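Local coordinates for threonine synthase (Brucella melitensis bv. 1, PDB 4F4F), which probably catalyses, with pyridoxal 5'-phosphate as cofactor, the last step of threonine biosynthesis, the conversion of O-phospho-L-homoserine and water to threonine and phosphate, at residues A[38-43]-A[329-334]; A[323-328]-A[347-352]. All coordinates share one frame; numbering follows the deposited sequence.

Contact 1 (A[38-43]-A[329-334]); sequences QEYPQF and HGRDAA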
loop_
_atom_site.group_PDB
_atom_site.type_symbol
_atom_site.label_atom_id
_atom_site.label_comp_id
_atom_site.label_asym_id
_atom_site.label_seq_id
_atom_site.Cartn_x
_atom_site.Cartn_y
_atom_site.Cartn_z
ATOM N N GLN A 38 -12.156 -14.572 -7.164
ATOM C CA GLN A 38 -12.318 -15.913 -7.685
ATOM C C GLN A 38 -11.959 -15.925 -9.179
ATOM O O GLN A 38 -11.486 -16.926 -9.709
ATOM C CB GLN A 38 -13.755 -16.326 -7.494
ATOM C CG GLN A 38 -14.070 -17.743 -7.931
ATOM C CD GLN A 38 -15.515 -18.052 -7.717
ATOM O OE1 GLN A 38 -16.375 -17.658 -8.510
ATOM N NE2 GLN A 38 -15.797 -18.770 -6.670
ATOM N N GLU A 39 -12.245 -14.811 -9.848
ATOM C CA GLU A 39 -11.775 -14.578 -11.204
ATOM C C GLU A 39 -11.493 -13.110 -11.381
ATOM O O GLU A 39 -12.035 -12.265 -10.649
ATOM C CB GLU A 39 -12.814 -14.981 -12.241
ATOM C CG GLU A 39 -14.124 -14.251 -12.089
ATOM C CD GLU A 39 -15.225 -15.174 -11.631
ATOM O OE1 GLU A 39 -16.373 -14.905 -12.054
ATOM O OE2 GLU A 39 -14.957 -16.171 -10.899
ATOM N N TYR A 40 -10.647 -12.802 -12.354
ATOM C CA TYR A 40 -10.313 -11.422 -12.625
ATOM C C TYR A 40 -11.223 -10.837 -13.697
ATOM O O TYR A 40 -11.430 -11.434 -14.749
ATOM C CB TYR A 40 -8.856 -11.279 -13.020
ATOM C CG TYR A 40 -7.968 -11.487 -11.838
ATOM C CD1 TYR A 40 -7.858 -10.528 -10.849
ATOM C CD2 TYR A 40 -7.317 -12.695 -11.653
ATOM C CE1 TYR A 40 -7.057 -10.731 -9.754
ATOM C CE2 TYR A 40 -6.522 -12.903 -10.545
ATOM C CZ TYR A 40 -6.400 -11.932 -9.611
ATOM O OH TYR A 40 -5.632 -12.222 -8.528
ATOM N N PRO A 41 -11.757 -9.638 -13.444
ATOM C CA PRO A 41 -12.535 -8.939 -14.471
ATOM C C PRO A 41 -11.655 -8.684 -15.679
ATOM O O PRO A 41 -10.469 -8.453 -15.512
ATOM C CB PRO A 41 -12.881 -7.614 -13.789
ATOM C CG PRO A 41 -12.814 -7.919 -12.335
ATOM C CD PRO A 41 -11.639 -8.837 -12.222
ATOM N N GLN A 42 -12.209 -8.800 -16.868
ATOM C CA GLN A 42 -11.407 -8.721 -18.066
ATOM C C GLN A 42 -11.743 -7.498 -18.893
ATOM O O GLN A 42 -12.904 -7.123 -19.035
ATOM C CB GLN A 42 -11.589 -9.973 -18.925
ATOM C CG GLN A 42 -11.117 -11.215 -18.228
ATOM C CD GLN A 42 -9.621 -11.213 -18.064
ATOM O OE1 GLN A 42 -8.880 -11.007 -19.030
ATOM N NE2 GLN A 42 -9.160 -11.458 -16.848
ATOM N N PHE A 43 -10.695 -6.916 -19.472
ATOM C CA PHE A 43 -10.809 -5.840 -20.462
ATOM C C PHE A 43 -10.140 -6.264 -21.760
ATOM O O PHE A 43 -8.964 -6.624 -21.761
ATOM C CB PHE A 43 -10.111 -4.566 -19.958
ATOM C CG PHE A 43 -10.903 -3.794 -18.971
ATOM C CD1 PHE A 43 -11.071 -4.249 -17.680
ATOM C CD2 PHE A 43 -11.476 -2.586 -19.331
ATOM C CE1 PHE A 43 -11.824 -3.528 -16.766
ATOM C CE2 PHE A 43 -12.209 -1.856 -18.416
ATOM C CZ PHE A 43 -12.390 -2.334 -17.137
ATOM N N HIS A 329 1.280 -21.060 -8.138
ATOM C CA HIS A 329 1.078 -22.498 -7.928
ATOM C C HIS A 329 -0.203 -22.970 -8.553
ATOM O O HIS A 329 -0.721 -24.021 -8.206
ATOM C CB HIS A 329 1.095 -22.824 -6.427
ATOM C CG HIS A 329 2.470 -22.723 -5.799
ATOM N ND1 HIS A 329 3.056 -21.535 -5.522
ATOM C CD2 HIS A 329 3.375 -23.704 -5.416
ATOM C CE1 HIS A 329 4.276 -21.748 -4.995
ATOM N NE2 HIS A 329 4.487 -23.075 -4.948
ATOM N N GLY A 330 -0.768 -22.157 -9.427
ATOM C CA GLY A 330 -2.033 -22.479 -10.047
ATOM C C GLY A 330 -3.163 -22.636 -9.050
ATOM O O GLY A 330 -4.028 -23.469 -9.226
ATOM N N ARG A 331 -3.153 -21.795 -8.033
ATOM C CA ARG A 331 -4.161 -21.742 -6.988
ATOM C C ARG A 331 -4.278 -23.067 -6.217
ATOM O O ARG A 331 -5.349 -23.463 -5.760
ATOM C CB ARG A 331 -5.475 -21.217 -7.567
ATOM C CG ARG A 331 -5.365 -19.774 -8.057
ATOM C CD ARG A 331 -6.725 -19.109 -8.168
ATOM N NE ARG A 331 -6.615 -17.668 -8.257
ATOM C CZ ARG A 331 -7.617 -16.810 -8.035
ATOM N NH1 ARG A 331 -8.833 -17.229 -7.714
ATOM N NH2 ARG A 331 -7.406 -15.500 -8.139
ATOM N N ASP A 332 -3.126 -23.720 -6.033
ATOM C CA ASP A 332 -3.005 -24.927 -5.220
ATOM C C ASP A 332 -2.835 -24.479 -3.744
ATOM O O ASP A 332 -1.743 -24.135 -3.299
ATOM C CB ASP A 332 -1.800 -25.748 -5.728
ATOM C CG ASP A 332 -1.530 -27.016 -4.932
ATOM O OD1 ASP A 332 -2.122 -27.215 -3.852
ATOM O OD2 ASP A 332 -0.641 -27.798 -5.398
ATOM N N ALA A 333 -3.947 -24.461 -3.021
ATOM C CA ALA A 333 -3.987 -24.026 -1.637
ATOM C C ALA A 333 -3.154 -24.910 -0.717
ATOM O O ALA A 333 -2.529 -24.409 0.234
ATOM C CB ALA A 333 -5.414 -23.958 -1.148
ATOM N N ALA A 334 -3.154 -26.223 -0.975
ATOM C CA ALA A 334 -2.304 -27.117 -0.192
ATOM C C ALA A 334 -0.812 -26.729 -0.332
ATOM O O ALA A 334 -0.081 -26.702 0.655
ATOM C CB ALA A 334 -2.541 -28.569 -0.585
HETATM O O HOH W 1 -10.401 -19.310 -8.894
#
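The Y40 ring and the R331 guanidinium meet at a steep angle, their planes 75° apart. Y40 OH sits at the guanidinium edge and in its plane, while R331 NH2 comes in obliquely, 3.6 Å from Y40 CE2. R331 reaches that spot because its chain runs extended from CG to NE, and CG leaves the backbone anti to the carbonyl carbon (chi1 -64°). The other terminal nitrogen, NH1, stands 3.3 Å from Q38 O. One water joins the same two atoms, donating to Q38 O at 2.7 Å and weakly accepting from R331 NH1 at 2.9 Å. Within 38-43, Q42 NE2 donates to Y40 O at 3.1 Å, from well above the carbonyl plane, and also bonds R273 O.

E327 ties the polar ends together: its OE2 takes a salt bridge from R331 NH2 and a hydrogen bond from Y40 OH. R331 NH2 also bonds P37 O. R331, whose N bonds F326 O in the Schellman motif that ends helix 321-328, thus pins the N-terminal region to the cofactor-binding part of the chain. Two donors on one carboxylate oxygen probably keep E327 ionised.

Contact 2 (A[323-328]-A[347-352]); sequences RLLFEA and GGFTIS
L325, the helix residue that reaches F349 and I351, has its carbonyl oxygen bound by H329 ND1, the imidazole of the residue that follows the helix. That bond ties the backbone of L325 to the helix end, while the side chain turns to the strand. Everything across the contact itself is apolar. The leucine fork divides its work: CD1 goes to the aromatic ring, 3.6 Å from F349 CZ and 4.1 Å from F349 CE1, and CD2 lies 3.8 Å from I351 CD1. CD1 comes at the ring obliquely, and the leucine and phenylalanine chains approach from opposite directions. F349 is set for this by a chi1 of 53°, which wedges CG between its own backbone N and carbonyl carbon and swings the ring tip to the helix. I351, two residues on, reaches the same leucine; its CG1 also lies in the plane of the F349 ring, at the edge, 3.8 Å from F349 CE1. F349, in the strand, and I351, just past its end, thus pack on each other as well as on the two methyls of L325.

M340 of helix 333-346 packs on both L325 and F349, and L356 and I359 of helix 353-362 press on I351. F349 also meets the ring of Y300, across the two-stranded antiparallel pairing of 299-301 with 348-350. With no hydrogen bond between helix and strand, cohesion here comes from buried methyl and ring surfaces, so shape rather than charge sets how helix 321-328 sits on the short strand 348-350.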
loop_
_atom_site.group_PDB
_atom_site.type_symbol
_atom_site.label_atom_id
_atom_site.label_comp_id
_atom_site.label_asym_id
_atom_site.label_seq_id
_atom_site.Cartn_x
_atom_site.Cartn_y
_atom_site.Cartn_z
ATOM N N ARG A 323 -0.068 -13.817 -1.977
ATOM C CA ARG A 323 -1.055 -13.730 -3.038
ATOM C C ARG A 323 -0.413 -14.169 -4.357
ATOM O O ARG A 323 -1.016 -14.957 -5.127
ATOM C CB ARG A 323 -1.670 -12.335 -3.135
ATOM C CG ARG A 323 -2.725 -12.061 -2.103
ATOM C CD ARG A 323 -3.247 -10.625 -2.182
ATOM N NE ARG A 323 -4.558 -10.483 -1.543
ATOM C CZ ARG A 323 -4.780 -9.934 -0.354
ATOM N NH1 ARG A 323 -3.800 -9.429 0.395
ATOM N NH2 ARG A 323 -6.001 -9.878 0.131
ATOM N N LEU A 324 0.820 -13.736 -4.609
ATOM C CA LEU A 324 1.472 -14.182 -5.838
ATOM C C LEU A 324 1.806 -15.669 -5.782
ATOM O O LEU A 324 1.679 -16.375 -6.805
ATOM C CB LEU A 324 2.721 -13.367 -6.181
ATOM C CG LEU A 324 3.545 -13.820 -7.415
ATOM C CD1 LEU A 324 2.701 -13.806 -8.690
ATOM C CD2 LEU A 324 4.774 -12.954 -7.576
ATOM N N LEU A 325 2.273 -16.150 -4.625
ATOM C CA LEU A 325 2.542 -17.573 -4.480
ATOM C C LEU A 325 1.333 -18.422 -4.897
ATOM O O LEU A 325 1.473 -19.436 -5.563
ATOM C CB LEU A 325 2.932 -17.921 -3.035
ATOM C CG LEU A 325 4.319 -17.490 -2.582
ATOM C CD1 LEU A 325 4.557 -17.787 -1.091
ATOM C CD2 LEU A 325 5.403 -18.171 -3.420
ATOM N N PHE A 326 0.150 -18.029 -4.444
ATOM C CA PHE A 326 -1.098 -18.750 -4.752
ATOM C C PHE A 326 -1.293 -18.800 -6.261
ATOM O O PHE A 326 -1.519 -19.876 -6.819
ATOM C CB PHE A 326 -2.279 -18.035 -4.076
ATOM C CG PHE A 326 -3.607 -18.720 -4.190
ATOM C CD1 PHE A 326 -3.795 -20.004 -3.715
ATOM C CD2 PHE A 326 -4.712 -18.042 -4.716
ATOM C CE1 PHE A 326 -5.059 -20.609 -3.772
ATOM C CE2 PHE A 326 -5.963 -18.627 -4.766
ATOM C CZ PHE A 326 -6.139 -19.918 -4.301
ATOM N N GLU A 327 -1.166 -17.657 -6.924
ATOM C CA GLU A 327 -1.368 -17.612 -8.373
ATOM C C GLU A 327 -0.312 -18.451 -9.119
ATOM O O GLU A 327 -0.633 -19.192 -10.061
ATOM C CB GLU A 327 -1.344 -16.154 -8.867
ATOM C CG GLU A 327 -2.408 -15.266 -8.236
ATOM C CD GLU A 327 -3.790 -15.537 -8.733
ATOM O OE1 GLU A 327 -4.010 -16.573 -9.443
ATOM O OE2 GLU A 327 -4.679 -14.737 -8.375
ATOM N N ALA A 328 0.936 -18.343 -8.673
ATOM C CA ALA A 328 2.055 -19.022 -9.298
ATOM C C ALA A 328 1.953 -20.566 -9.193
ATOM O O ALA A 328 2.453 -21.277 -10.081
ATOM C CB ALA A 328 3.366 -18.518 -8.740
ATOM N N GLY A 347 11.513 -20.306 9.333
ATOM C CA GLY A 347 12.012 -18.999 8.836
ATOM C C GLY A 347 12.294 -18.888 7.342
ATOM O O GLY A 347 12.884 -17.918 6.894
ATOM N N GLY A 348 11.889 -19.880 6.561
ATOM C CA GLY A 348 12.026 -19.818 5.114
ATOM C C GLY A 348 11.386 -21.009 4.417
ATOM O O GLY A 348 10.941 -21.976 5.069
ATOM N N PHE A 349 11.326 -20.933 3.097
ATOM C CA PHE A 349 10.902 -22.044 2.277
ATOM C C PHE A 349 11.548 -21.874 0.941
ATOM O O PHE A 349 12.005 -20.775 0.593
ATOM C CB PHE A 349 9.367 -22.106 2.105
ATOM C CG PHE A 349 8.753 -20.826 1.608
ATOM C CD1 PHE A 349 8.752 -20.503 0.254
ATOM C CD2 PHE A 349 8.183 -19.932 2.510
ATOM C CE1 PHE A 349 8.199 -19.315 -0.192
ATOM C CE2 PHE A 349 7.631 -18.744 2.064
ATOM C CZ PHE A 349 7.647 -18.433 0.710
ATOM N N THR A 350 11.554 -22.966 0.189
ATOM C CA THR A 350 12.052 -22.968 -1.181
ATOM C C THR A 350 10.911 -23.155 -2.150
ATOM O O THR A 350 10.077 -24.022 -1.948
ATOM C CB THR A 350 13.104 -24.053 -1.373
ATOM O OG1 THR A 350 14.283 -23.615 -0.689
ATOM C CG2 THR A 350 13.452 -24.223 -2.876
ATOM N N ILE A 351 10.832 -22.306 -3.172
ATOM C CA ILE A 351 9.746 -22.423 -4.152
ATOM C C ILE A 351 10.166 -23.447 -5.203
ATOM O O ILE A 351 11.257 -23.331 -5.752
ATOM C CB ILE A 351 9.443 -21.070 -4.813
ATOM C CG1 ILE A 351 9.113 -20.014 -3.766
ATOM C CG2 ILE A 351 8.291 -21.185 -5.820
ATOM C CD1 ILE A 351 9.055 -18.610 -4.333
ATOM N N SER A 352 9.342 -24.449 -5.467
ATOM C CA SER A 352 9.657 -25.469 -6.471
ATOM C C SER A 352 9.686 -24.914 -7.896
ATOM O O SER A 352 9.226 -23.810 -8.179
ATOM C CB SER A 352 8.677 -26.619 -6.394
ATOM O OG SER A 352 7.364 -26.195 -6.701
#

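In the fold
Both contacts use the end of helix 321-328 and what follows it, but on different sides. Contact 1 is partly buried, near the surface, and works with charge, a water and backbone carbonyls; contact 2 is fully buried and purely hydrocarbon. In the first the N-terminal region is gripped, in the second the strand 348-350 that comes after helix 333-346. The helix joins them: E327, from the 323-328 segment, supplies the carboxylate for contact 1, and H329 CE1 packs 4.1 Å from I351 CG2 of contact 2. L325 lies closer to the cofactor-binding F262, about 8 Å side chain to side chain, than Y40, about 11 Å.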